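Local atomic coordinates of iron-chelator utilization protein (Thermobifida fusca TM51, PDB entry 4YHB), a protein that binds flavin-adenine dinucleotide and probably reduces the ferric iron of siderophores taken up by the cell, so that the metal is released for use. Residues E21-R26 with A98-I103; M32-L37 with E179-D184; F105-N110 with R115-A120. All blocks are in the same frame, centred on the assembly; numbering follows the deposited sequence.

Interaction 1 of 3, residues E21-R26 with A98-I103; sequences EVVNVR and ARLLTI. Unlike the reference sequence in segment 98-103: Arg-99 (reference Gly).
Apolar packing between Leu-100 and Val-23 forms one half of this small surface contact. The side chain of Leu-100 meets that of Val-23 at about a right angle, and its CD2 reaches CG2 of Val-23 at 4.2 Å. In Val-23 the methyl doing the touching lies beside the backbone N, because CG1 has taken the place anti to that nitrogen (chi1 -178°).

The other half is an apolar-to-polar touch. CD1 of Leu-100 lies 3.9 Å from ND2 of Asn-24, again with the two side chains crossing nearly at right angles. No hydrogen bond joins the segments here; the side-chain nitrogen ND2 of Asn-24 is instead bonded to the carboxylate of Asp-36, which also receives Thr-102 OG1. The leucine thus spreads its two methyls over two consecutive residues, one branch to each.

Backbone pairing explains how consecutive residues can both turn toward Leu-100. Val-23 and Asn-24 both face Asp-36 on the intervening strand 32-38, which makes them a classic beta bulge, while Arg-99 and Leu-100 both face Asp-95 in a G1 bulge where strand 100-106 begins. With strand 32-38 between them, the closest CA atoms, those of Val-23 and Leu-100, are 8.5 Å apart. Side chains of next-but-one strands meeting over the strand between them, beside a bulge, belong here to the closed antiparallel barrel of the FAD-binding domain.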
loop_
_atom_site.group_PDB
_atom_site.type_symbol
_atom_site.label_atom_id
_atom_site.label_comp_id
_atom_site.label_asym_id
_atom_site.label_seq_id
_atom_site.Cartn_x
_atom_site.Cartn_y
_atom_site.Cartn_z
ATOM N N GLU A 21 1.555 8.156 -17.651
ATOM C CA GLU A 21 0.349 7.873 -18.424
ATOM C C GLU A 21 -0.021 6.413 -18.273
ATOM O O GLU A 21 0.855 5.553 -18.268
ATOM C CB GLU A 21 0.582 8.222 -19.901
ATOM C CG GLU A 21 -0.584 7.939 -20.826
ATOM C CD GLU A 21 -0.290 8.402 -22.252
ATOM O OE1 GLU A 21 0.544 9.319 -22.417
ATOM O OE2 GLU A 21 -0.893 7.849 -23.193
ATOM N N VAL A 22 -1.317 6.141 -18.132
ATOM C CA VAL A 22 -1.792 4.765 -18.030
ATOM C C VAL A 22 -1.523 4.021 -19.344
ATOM O O VAL A 22 -1.943 4.448 -20.417
ATOM C CB VAL A 22 -3.289 4.708 -17.703
ATOM C CG1 VAL A 22 -3.760 3.260 -17.634
ATOM C CG2 VAL A 22 -3.595 5.444 -16.394
ATOM N N VAL A 23 -0.817 2.907 -19.260
ATOM C CA VAL A 23 -0.591 2.081 -20.441
ATOM C C VAL A 23 -1.437 0.800 -20.413
ATOM O O VAL A 23 -2.019 0.412 -21.432
ATOM C CB VAL A 23 0.886 1.719 -20.570
ATOM C CG1 VAL A 23 1.116 0.905 -21.824
ATOM C CG2 VAL A 23 1.738 3.013 -20.592
ATOM N N ASN A 24 -1.500 0.158 -19.243
ATOM C CA ASN A 24 -2.296 -1.059 -19.058
ATOM C C ASN A 24 -3.265 -0.912 -17.891
ATOM O O ASN A 24 -2.936 -0.279 -16.881
ATOM C CB ASN A 24 -1.397 -2.272 -18.813
ATOM C CG ASN A 24 -0.277 -2.400 -19.843
ATOM O OD1 ASN A 24 -0.492 -2.208 -21.040
ATOM N ND2 ASN A 24 0.920 -2.733 -19.377
ATOM N N VAL A 25 -4.456 -1.495 -18.039
ATOM C CA VAL A 25 -5.428 -1.580 -16.944
ATOM C C VAL A 25 -5.884 -3.028 -16.825
ATOM O O VAL A 25 -6.325 -3.628 -17.817
ATOM C CB VAL A 25 -6.646 -0.660 -17.170
ATOM C CG1 VAL A 25 -7.614 -0.734 -15.982
ATOM C CG2 VAL A 25 -6.202 0.785 -17.380
ATOM N N ARG A 26 -5.743 -3.600 -15.629
ATOM C CA ARG A 26 -6.162 -4.976 -15.376
ATOM C C ARG A 26 -7.139 -5.015 -14.189
ATOM O O ARG A 26 -6.751 -4.714 -13.070
ATOM C CB ARG A 26 -4.939 -5.862 -15.098
ATOM C CG ARG A 26 -3.979 -6.041 -16.292
ATOM C CD ARG A 26 -2.539 -6.398 -15.879
ATOM N NE ARG A 26 -2.434 -7.583 -15.027
ATOM C CZ ARG A 26 -1.339 -7.928 -14.346
ATOM N NH1 ARG A 26 -0.247 -7.173 -14.403
ATOM N NH2 ARG A 26 -1.336 -9.024 -13.595
ATOM N N ALA A 98 11.118 -2.650 -18.335
ATOM C CA ALA A 98 9.849 -2.366 -19.001
ATOM C C ALA A 98 9.495 -0.887 -18.888
ATOM O O ALA A 98 8.679 -0.369 -19.658
ATOM C CB ALA A 98 8.727 -3.229 -18.410
ATOM N N ARG A 99 10.119 -0.221 -17.916
ATOM C CA ARG A 99 9.859 1.183 -17.603
ATOM C C ARG A 99 8.389 1.384 -17.281
ATOM O O ARG A 99 7.730 2.245 -17.858
ATOM C CB ARG A 99 10.287 2.097 -18.756
ATOM C CG ARG A 99 11.751 1.939 -19.124
ATOM C CD ARG A 99 12.245 3.061 -20.031
ATOM N NE ARG A 99 13.281 3.849 -19.367
ATOM C CZ ARG A 99 13.226 5.164 -19.176
ATOM N NH1 ARG A 99 12.190 5.870 -19.615
ATOM N NH2 ARG A 99 14.223 5.775 -18.552
ATOM N N LEU A 100 7.884 0.570 -16.362
ATOM C CA LEU A 100 6.474 0.625 -15.985
ATOM C C LEU A 100 6.305 0.579 -14.467
ATOM O O LEU A 100 6.922 -0.243 -13.799
ATOM C CB LEU A 100 5.703 -0.533 -16.627
ATOM C CG LEU A 100 5.377 -0.524 -18.124
ATOM C CD1 LEU A 100 4.657 -1.825 -18.513
ATOM C CD2 LEU A 100 4.540 0.699 -18.521
ATOM N N LEU A 101 5.475 1.477 -13.940
ATOM C CA LEU A 101 5.135 1.519 -12.521
ATOM C C LEU A 101 3.746 0.940 -12.327
ATOM O O LEU A 101 2.788 1.463 -12.891
ATOM C CB LEU A 101 5.181 2.957 -11.995
ATOM C CG LEU A 101 4.528 3.245 -10.641
ATOM C CD1 LEU A 101 5.177 2.415 -9.539
ATOM C CD2 LEU A 101 4.572 4.750 -10.301
ATOM N N THR A 102 3.638 -0.125 -11.529
ATOM C CA THR A 102 2.347 -0.763 -11.286
ATOM C C THR A 102 1.747 -0.327 -9.947
ATOM O O THR A 102 2.418 -0.348 -8.907
ATOM C CB THR A 102 2.459 -2.297 -11.306
ATOM O OG1 THR A 102 2.965 -2.711 -12.575
ATOM C CG2 THR A 102 1.088 -2.944 -11.080
ATOM N N ILE A 103 0.487 0.085 -9.995
ATOM C CA ILE A 103 -0.251 0.502 -8.810
ATOM C C ILE A 103 -1.567 -0.253 -8.717
ATOM O O ILE A 103 -2.327 -0.306 -9.696
ATOM C CB ILE A 103 -0.586 2.004 -8.828
ATOM C CG1 ILE A 103 0.639 2.853 -9.184
ATOM C CG2 ILE A 103 -1.267 2.420 -7.498
ATOM C CD1 ILE A 103 1.534 3.178 -8.052
#

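Interaction 2 of 3, residues M32-L37 with E179-D184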
loop_
_atom_site.group_PDB
_atom_site.type_symbol
_atom_site.label_atom_id
_atom_site.label_comp_id
_atom_site.label_asym_id
_atom_site.label_seq_id
_atom_site.Cartn_x
_atom_site.Cartn_y
_atom_site.Cartn_z
ATOM N N MET A 32 -10.846 -4.176 -7.198
ATOM C CA MET A 32 -9.454 -3.755 -7.311
ATOM C C MET A 32 -8.998 -3.709 -8.762
ATOM O O MET A 32 -9.252 -4.633 -9.540
ATOM C CB MET A 32 -8.524 -4.675 -6.513
ATOM C CG MET A 32 -7.137 -4.049 -6.367
ATOM S SD MET A 32 -6.291 -4.386 -4.829
ATOM C CE MET A 32 -7.481 -3.836 -3.612
ATOM N N VAL A 33 -8.316 -2.627 -9.118
ATOM C CA VAL A 33 -7.836 -2.462 -10.474
ATOM C C VAL A 33 -6.331 -2.206 -10.446
ATOM O O VAL A 33 -5.830 -1.417 -9.636
ATOM C CB VAL A 33 -8.589 -1.328 -11.205
ATOM C CG1 VAL A 33 -8.330 0.032 -10.550
ATOM C CG2 VAL A 33 -8.198 -1.300 -12.665
ATOM N N ARG A 34 -5.620 -2.928 -11.310
ATOM C CA ARG A 34 -4.172 -2.882 -11.378
ATOM C C ARG A 34 -3.813 -2.081 -12.609
ATOM O O ARG A 34 -4.268 -2.391 -13.716
ATOM C CB ARG A 34 -3.590 -4.300 -11.428
ATOM C CG ARG A 34 -2.089 -4.367 -11.604
ATOM C CD ARG A 34 -1.554 -5.753 -11.286
ATOM N NE ARG A 34 -1.724 -6.064 -9.869
ATOM C CZ ARG A 34 -1.561 -7.268 -9.336
ATOM N NH1 ARG A 34 -1.237 -8.304 -10.100
ATOM N NH2 ARG A 34 -1.735 -7.434 -8.035
ATOM N N VAL A 35 -3.026 -1.026 -12.401
ATOM C CA VAL A 35 -2.742 -0.050 -13.438
ATOM C C VAL A 35 -1.235 0.021 -13.655
ATOM O O VAL A 35 -0.481 0.138 -12.681
ATOM C CB VAL A 35 -3.297 1.340 -13.036
ATOM C CG1 VAL A 35 -2.909 2.413 -14.051
ATOM C CG2 VAL A 35 -4.816 1.278 -12.844
ATOM N N ASP A 36 -0.789 -0.069 -14.910
ATOM C CA ASP A 36 0.623 0.182 -15.219
ATOM C C ASP A 36 0.783 1.597 -15.771
ATOM O O ASP A 36 0.095 1.953 -16.732
ATOM C CB ASP A 36 1.168 -0.828 -16.237
ATOM C CG ASP A 36 1.159 -2.266 -15.727
ATOM O OD1 ASP A 36 1.248 -2.485 -14.496
ATOM O OD2 ASP A 36 1.066 -3.188 -16.576
ATOM N N LEU A 37 1.684 2.384 -15.165
ATOM C CA LEU A 37 1.960 3.764 -15.577
ATOM C C LEU A 37 3.337 3.841 -16.239
ATOM O O LEU A 37 4.292 3.251 -15.743
ATOM C CB LEU A 37 1.913 4.718 -14.377
ATOM C CG LEU A 37 0.590 4.775 -13.594
ATOM C CD1 LEU A 37 0.790 5.454 -12.240
ATOM C CD2 LEU A 37 -0.415 5.550 -14.418
ATOM N N GLU A 179 -12.847 -11.343 -3.930
ATOM C CA GLU A 179 -11.743 -10.396 -3.838
ATOM C C GLU A 179 -10.416 -11.070 -3.492
ATOM O O GLU A 179 -9.386 -10.404 -3.404
ATOM C CB GLU A 179 -12.066 -9.316 -2.805
ATOM C CG GLU A 179 -13.274 -8.468 -3.177
ATOM C CD GLU A 179 -13.061 -7.682 -4.471
ATOM O OE1 GLU A 179 -11.924 -7.202 -4.727
ATOM O OE2 GLU A 179 -14.037 -7.537 -5.228
ATOM N N GLU A 180 -10.439 -12.384 -3.286
ATOM C CA GLU A 180 -9.208 -13.135 -3.025
ATOM C C GLU A 180 -8.299 -13.112 -4.244
ATOM O O GLU A 180 -8.776 -13.117 -5.374
ATOM C CB GLU A 180 -9.534 -14.580 -2.631
ATOM C CG GLU A 180 -10.319 -14.644 -1.341
ATOM C CD GLU A 180 -10.732 -16.052 -0.944
ATOM O OE1 GLU A 180 -10.276 -17.018 -1.582
ATOM O OE2 GLU A 180 -11.506 -16.182 0.027
ATOM N N GLN A 181 -6.993 -13.075 -4.007
ATOM C CA GLN A 181 -6.010 -13.090 -5.082
ATOM C C GLN A 181 -5.149 -14.343 -5.006
ATOM O O GLN A 181 -4.980 -14.921 -3.941
ATOM C CB GLN A 181 -5.121 -11.834 -5.017
ATOM C CG GLN A 181 -5.901 -10.528 -5.052
ATOM C CD GLN A 181 -4.986 -9.303 -5.059
ATOM O OE1 GLN A 181 -3.784 -9.417 -5.280
ATOM N NE2 GLN A 181 -5.558 -8.134 -4.818
ATOM N N GLU A 182 -4.612 -14.762 -6.143
ATOM C CA GLU A 182 -3.642 -15.841 -6.179
ATOM C C GLU A 182 -2.249 -15.241 -6.080
ATOM O O GLU A 182 -1.822 -14.522 -6.973
ATOM C CB GLU A 182 -3.790 -16.664 -7.460
ATOM C CG GLU A 182 -5.199 -17.187 -7.668
ATOM C CD GLU A 182 -5.331 -18.066 -8.897
ATOM O OE1 GLU A 182 -4.556 -17.873 -9.862
ATOM O OE2 GLU A 182 -6.217 -18.950 -8.896
ATOM N N LEU A 183 -1.563 -15.532 -4.982
ATOM C CA LEU A 183 -0.263 -14.936 -4.698
ATOM C C LEU A 183 0.881 -15.933 -4.861
ATOM O O LEU A 183 0.736 -17.113 -4.534
ATOM C CB LEU A 183 -0.259 -14.365 -3.279
ATOM C CG LEU A 183 -1.278 -13.259 -2.985
ATOM C CD1 LEU A 183 -1.175 -12.827 -1.534
ATOM C CD2 LEU A 183 -1.051 -12.063 -3.916
ATOM N N ASP A 184 2.019 -15.452 -5.351
ATOM C CA ASP A 184 3.212 -16.286 -5.483
ATOM C C ASP A 184 3.995 -16.286 -4.174
ATOM O O ASP A 184 4.933 -15.513 -3.996
ATOM C CB ASP A 184 4.100 -15.797 -6.629
ATOM C CG ASP A 184 5.063 -16.866 -7.124
ATOM O OD1 ASP A 184 5.208 -17.911 -6.446
ATOM O OD2 ASP A 184 5.681 -16.658 -8.188
HETATM O O HOH W 1 -1.233 -9.767 -6.637
#
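The guanidinium of Arg-34 and the amide of Gln-181 stand with their planes 73° apart, a single water joining them. That water sits in the guanidinium plane at its edge, accepting from Arg-34 NH2 at 2.8 Å and donating to Gln-181 OE1 at 2.9 Å. The direct separation of NH2 from OE1 is 4.0 Å, an oblique approach that the water turns into a polar link. Within the barrel, NE of Arg-34 forms a salt bridge with Asp-104, which would help fix the rotation of the guanidinium.

The other branch of the amide points to sulfur: NE2 of Gln-181 lies 3.8 Å from SD of Met-32, and these two side chains cross at about a right angle. Gln-181 reaches both partners because its chain is extended beyond CG (chi2 -177°). Glu-179 comes to 4.1 Å of Met-32 N with OE1, but OE1 is hydrogen-bonded to Thr-29 OG1, at the end of strand 17-29, and OE2 forms a salt bridge with Arg-31, in the connection to strand 32-38.

Buried, sparse and partly water-mediated, this contact is a domain interface, joining the FAD-binding barrel to a loop of the parallel-sheet domain in the two-domain fold of siderophore-interacting proteins.

Interaction 3 of 3, residues F105-N110 with R115-A120; sequences FVVHDN and RWAATA. With FAD (flavin-adenine dinucleotide), chain C.
Phe-105 and Trp-116 meet with their rings oblique, the planes 41° apart, in neither a stack nor an edge-to-face pair. The corner of the indole does the touching, CZ3 of Trp-116 lying over one face of the Phe-105 ring, toward its rim, and 3.6 Å from CZ. Nearer the backbone, on the side of the ring from which the indole comes, CB of Ala-117 packs against CB of Phe-105 at 3.5 Å. Val-107 carries the packing onward with both branches, CG1 against CB of Ala-118 and CG2 toward CB of Ala-117; the small side chains of two alanines are consistent with the close passage of the two segments.

At the start of segment 115-120 the chemistry becomes polar. The Arg-115 chain bends at chi3 and brings NH1 to the carbonyl O of Asp-109 at 2.8 Å, a weak bond met at the edge of the guanidinium.

His-108 turns toward the cofactor instead, its CG set between the backbone N and the carbonyl carbon (chi1 67°). One ring face lies against the adenine of FAD, with C5A 3.6 Å above the plane, and NE2 gives a weak hydrogen bond to phosphate oxygen O2P at 2.7 Å. ND1 accepts a hydrogen bond from the backbone N-H of Asn-110, the donor tilted 32° out of the ring plane. Replacing His-108 with an alanine would probably uncover that adenine face and leave both O2P and the backbone N-H of Asn-110 without these partners.

Backbone N of Val-106 bonds to flavin O2 at 2.9 Å, nearly straight. One short segment therefore meets flavin, phosphate and adenine while also packing on segment 115-120, and a shift of its backbone there would probably also move the groups that meet FAD.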
loop_
_atom_site.group_PDB
_atom_site.type_symbol
_atom_site.label_atom_id
_atom_site.label_comp_id
_atom_site.label_asym_id
_atom_site.label_seq_id
_atom_site.Cartn_x
_atom_site.Cartn_y
_atom_site.Cartn_z
ATOM N N PHE A 105 -5.203 -0.145 -7.148
ATOM C CA PHE A 105 -6.179 0.779 -6.563
ATOM C C PHE A 105 -7.389 0.036 -6.003
ATOM O O PHE A 105 -7.995 -0.773 -6.714
ATOM C CB PHE A 105 -6.729 1.767 -7.596
ATOM C CG PHE A 105 -5.730 2.732 -8.151
ATOM C CD1 PHE A 105 -4.832 2.338 -9.123
ATOM C CD2 PHE A 105 -5.755 4.066 -7.756
ATOM C CE1 PHE A 105 -3.922 3.260 -9.668
ATOM C CE2 PHE A 105 -4.853 4.989 -8.287
ATOM C CZ PHE A 105 -3.938 4.586 -9.245
ATOM N N VAL A 106 -7.786 0.354 -4.774
ATOM C CA VAL A 106 -9.116 -0.057 -4.324
ATOM C C VAL A 106 -10.140 0.776 -5.076
ATOM O O VAL A 106 -10.018 1.997 -5.153
ATOM C CB VAL A 106 -9.339 0.132 -2.818
ATOM C CG1 VAL A 106 -10.829 -0.169 -2.459
ATOM C CG2 VAL A 106 -8.411 -0.759 -2.020
ATOM N N VAL A 107 -11.141 0.121 -5.650
ATOM C CA VAL A 107 -12.204 0.847 -6.331
ATOM C C VAL A 107 -13.320 1.035 -5.321
ATOM O O VAL A 107 -13.880 0.056 -4.848
ATOM C CB VAL A 107 -12.696 0.085 -7.583
ATOM C CG1 VAL A 107 -13.745 0.889 -8.341
ATOM C CG2 VAL A 107 -11.508 -0.265 -8.484
ATOM N N HIS A 108 -13.584 2.285 -4.945
ATOM C CA HIS A 108 -14.652 2.623 -4.006
ATOM C C HIS A 108 -15.217 3.992 -4.404
ATOM O O HIS A 108 -14.609 4.717 -5.202
ATOM C CB HIS A 108 -14.137 2.642 -2.553
ATOM C CG HIS A 108 -13.163 3.750 -2.280
ATOM N ND1 HIS A 108 -13.535 4.945 -1.703
ATOM C CD2 HIS A 108 -11.836 3.858 -2.544
ATOM C CE1 HIS A 108 -12.478 5.738 -1.610
ATOM N NE2 HIS A 108 -11.434 5.105 -2.116
ATOM N N ASP A 109 -16.367 4.350 -3.840
ATOM C CA ASP A 109 -17.094 5.551 -4.244
ATOM C C ASP A 109 -16.931 6.733 -3.302
ATOM O O ASP A 109 -17.553 7.769 -3.505
ATOM C CB ASP A 109 -18.591 5.247 -4.359
ATOM C CG ASP A 109 -18.965 4.657 -5.697
ATOM O OD1 ASP A 109 -18.169 4.794 -6.652
ATOM O OD2 ASP A 109 -20.062 4.060 -5.794
ATOM N N ASN A 110 -16.112 6.593 -2.270
ATOM C CA ASN A 110 -16.123 7.602 -1.216
ATOM C C ASN A 110 -15.148 8.760 -1.417
ATOM O O ASN A 110 -15.216 9.749 -0.691
ATOM C CB ASN A 110 -15.854 6.936 0.126
ATOM C CG ASN A 110 -16.808 5.788 0.396
ATOM O OD1 ASN A 110 -16.388 4.666 0.660
ATOM N ND2 ASN A 110 -18.095 6.061 0.305
ATOM N N ARG A 115 -12.741 6.916 -7.049
ATOM C CA ARG A 115 -13.614 7.173 -8.190
ATOM C C ARG A 115 -12.828 7.235 -9.499
ATOM O O ARG A 115 -13.329 6.809 -10.539
ATOM C CB ARG A 115 -14.422 8.460 -7.964
ATOM C CG ARG A 115 -15.577 8.259 -6.977
ATOM C CD ARG A 115 -16.523 9.465 -6.921
ATOM N NE ARG A 115 -15.889 10.646 -6.343
ATOM C CZ ARG A 115 -16.033 11.045 -5.077
ATOM N NH1 ARG A 115 -16.802 10.362 -4.230
ATOM N NH2 ARG A 115 -15.408 12.137 -4.660
ATOM N N TRP A 116 -11.594 7.730 -9.446
ATOM C CA TRP A 116 -10.714 7.746 -10.620
ATOM C C TRP A 116 -10.384 6.319 -11.063
ATOM O O TRP A 116 -10.374 6.009 -12.260
ATOM C CB TRP A 116 -9.411 8.520 -10.328
ATOM C CG TRP A 116 -8.443 8.533 -11.492
ATOM C CD1 TRP A 116 -8.307 9.510 -12.439
ATOM C CD2 TRP A 116 -7.495 7.509 -11.837
ATOM N NE1 TRP A 116 -7.332 9.161 -13.343
ATOM C CE2 TRP A 116 -6.823 7.932 -12.998
ATOM C CE3 TRP A 116 -7.138 6.281 -11.263
ATOM C CZ2 TRP A 116 -5.825 7.174 -13.603
ATOM C CZ3 TRP A 116 -6.156 5.522 -11.874
ATOM C CH2 TRP A 116 -5.501 5.979 -13.028
ATOM N N ALA A 117 -10.100 5.452 -10.089
ATOM C CA ALA A 117 -9.781 4.054 -10.370
ATOM C C ALA A 117 -10.896 3.346 -11.143
ATOM O O ALA A 117 -10.629 2.474 -11.975
ATOM C CB ALA A 117 -9.502 3.294 -9.062
ATOM N N ALA A 118 -12.143 3.689 -10.826
ATOM C CA ALA A 118 -13.305 3.018 -11.419
ATOM C C ALA A 118 -13.375 3.233 -12.927
ATOM O O ALA A 118 -13.946 2.416 -13.648
ATOM C CB ALA A 118 -14.588 3.504 -10.762
ATOM N N THR A 119 -12.784 4.329 -13.403
ATOM C CA THR A 119 -12.837 4.663 -14.827
ATOM C C THR A 119 -11.454 4.712 -15.468
ATOM O O THR A 119 -11.299 5.220 -16.570
ATOM C CB THR A 119 -13.527 6.024 -15.056
ATOM O OG1 THR A 119 -12.726 7.076 -14.509
ATOM C CG2 THR A 119 -14.907 6.042 -14.398
ATOM N N ALA A 120 -10.454 4.184 -14.769
ATOM C CA ALA A 120 -9.085 4.211 -15.260
ATOM C C ALA A 120 -8.969 3.519 -16.614
ATOM O O ALA A 120 -9.467 2.417 -16.802
ATOM C CB ALA A 120 -8.146 3.565 -14.250
HETATM P PA FAD C . -10.261 10.176 0.337
HETATM O O1A FAD C . -10.615 11.554 -0.240
HETATM O O2A FAD C . -8.851 10.183 1.040
HETATM O O5B FAD C . -11.312 9.851 1.514
HETATM C C5B FAD C . -12.658 10.111 1.345
HETATM C C4B FAD C . -13.478 9.163 2.241
HETATM O O4B FAD C . -13.397 7.831 1.811
HETATM C C3B FAD C . -13.043 9.179 3.645
HETATM O O3B FAD C . -14.199 9.097 4.413
HETATM C C2B FAD C . -12.259 7.998 3.788
HETATM O O2B FAD C . -12.320 7.409 5.081
HETATM C C1B FAD C . -12.873 7.057 2.839
HETATM N N9A FAD C . -11.964 6.080 2.253
HETATM C C8A FAD C . -10.693 6.293 1.849
HETATM N N7A FAD C . -10.204 5.149 1.349
HETATM C C5A FAD C . -11.185 4.218 1.399
HETATM C C6A FAD C . -11.271 2.875 1.031
HETATM N N6A FAD C . -10.152 2.231 0.437
HETATM N N1A FAD C . -12.418 2.205 1.230
HETATM C C2A FAD C . -13.488 2.813 1.786
HETATM N N3A FAD C . -13.440 4.098 2.149
HETATM C C4A FAD C . -12.301 4.806 1.979
HETATM N N1 FAD C . -4.836 2.469 -1.192
HETATM C C2 FAD C . -4.978 1.673 -2.252
HETATM O O2 FAD C . -6.087 1.481 -2.726
HETATM N N3 FAD C . -3.856 1.095 -2.783
HETATM C C4 FAD C . -2.628 1.309 -2.266
HETATM O O4 FAD C . -1.664 0.770 -2.792
HETATM C C4X FAD C . -2.453 2.130 -1.151
HETATM N N5 FAD C . -1.221 2.380 -0.574
HETATM C C5X FAD C . -1.129 3.204 0.495
HETATM C C6 FAD C . 0.116 3.467 1.077
HETATM C C7 FAD C . 0.216 4.226 2.063
HETATM C C7M FAD C . 1.639 4.435 2.613
HETATM C C8 FAD C . -0.703 4.832 2.636
HETATM C C8M FAD C . -0.532 5.725 3.833
HETATM C C9 FAD C . -1.990 4.686 2.192
HETATM C C9A FAD C . -2.385 3.810 1.004
HETATM N N10 FAD C . -3.553 3.545 0.442
HETATM C C10 FAD C . -3.628 2.717 -0.624
HETATM C "C1'" FAD C . -4.784 4.152 0.995
HETATM C "C2'" FAD C . -5.197 5.395 0.271
HETATM O "O2'" FAD C . -4.208 6.341 0.380
HETATM C "C3'" FAD C . -6.544 5.898 0.901
HETATM O "O3'" FAD C . -7.456 4.850 0.808
HETATM C "C4'" FAD C . -7.063 7.202 0.357
HETATM O "O4'" FAD C . -7.916 7.773 1.255
HETATM C "C5'" FAD C . -7.837 7.048 -0.963
HETATM O "O5'" FAD C . -8.014 8.266 -1.645
HETATM P P FAD C . -9.507 8.701 -1.925
HETATM O O1P FAD C . -9.321 10.073 -2.612
HETATM O O2P FAD C . -10.150 7.461 -2.604
HETATM O O3P FAD C . -10.560 9.110 -0.820
#

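How the interactions relate
Strand 100-106 runs through the set: its beginning serves interaction 1 and its end serves interaction 3, while its neighbour in the barrel, strand 32-38, supplies one side of interaction 2. The centres lie about 12 Å (1 and 2), about 16 Å (1 and 3) and about 14 Å (2 and 3) apart. Along the chain, the segments of interactions 1 and 2 alternate, interaction 1 closes before interaction 3 opens, and interaction 3 is nested within the loop closed by interaction 2. Interactions 1 and 3 stay inside the FAD-binding domain, whereas interaction 2 crosses to the second domain. Neighbouring strands thus connect the barrel surface, the domain interface and the cofactor pocket.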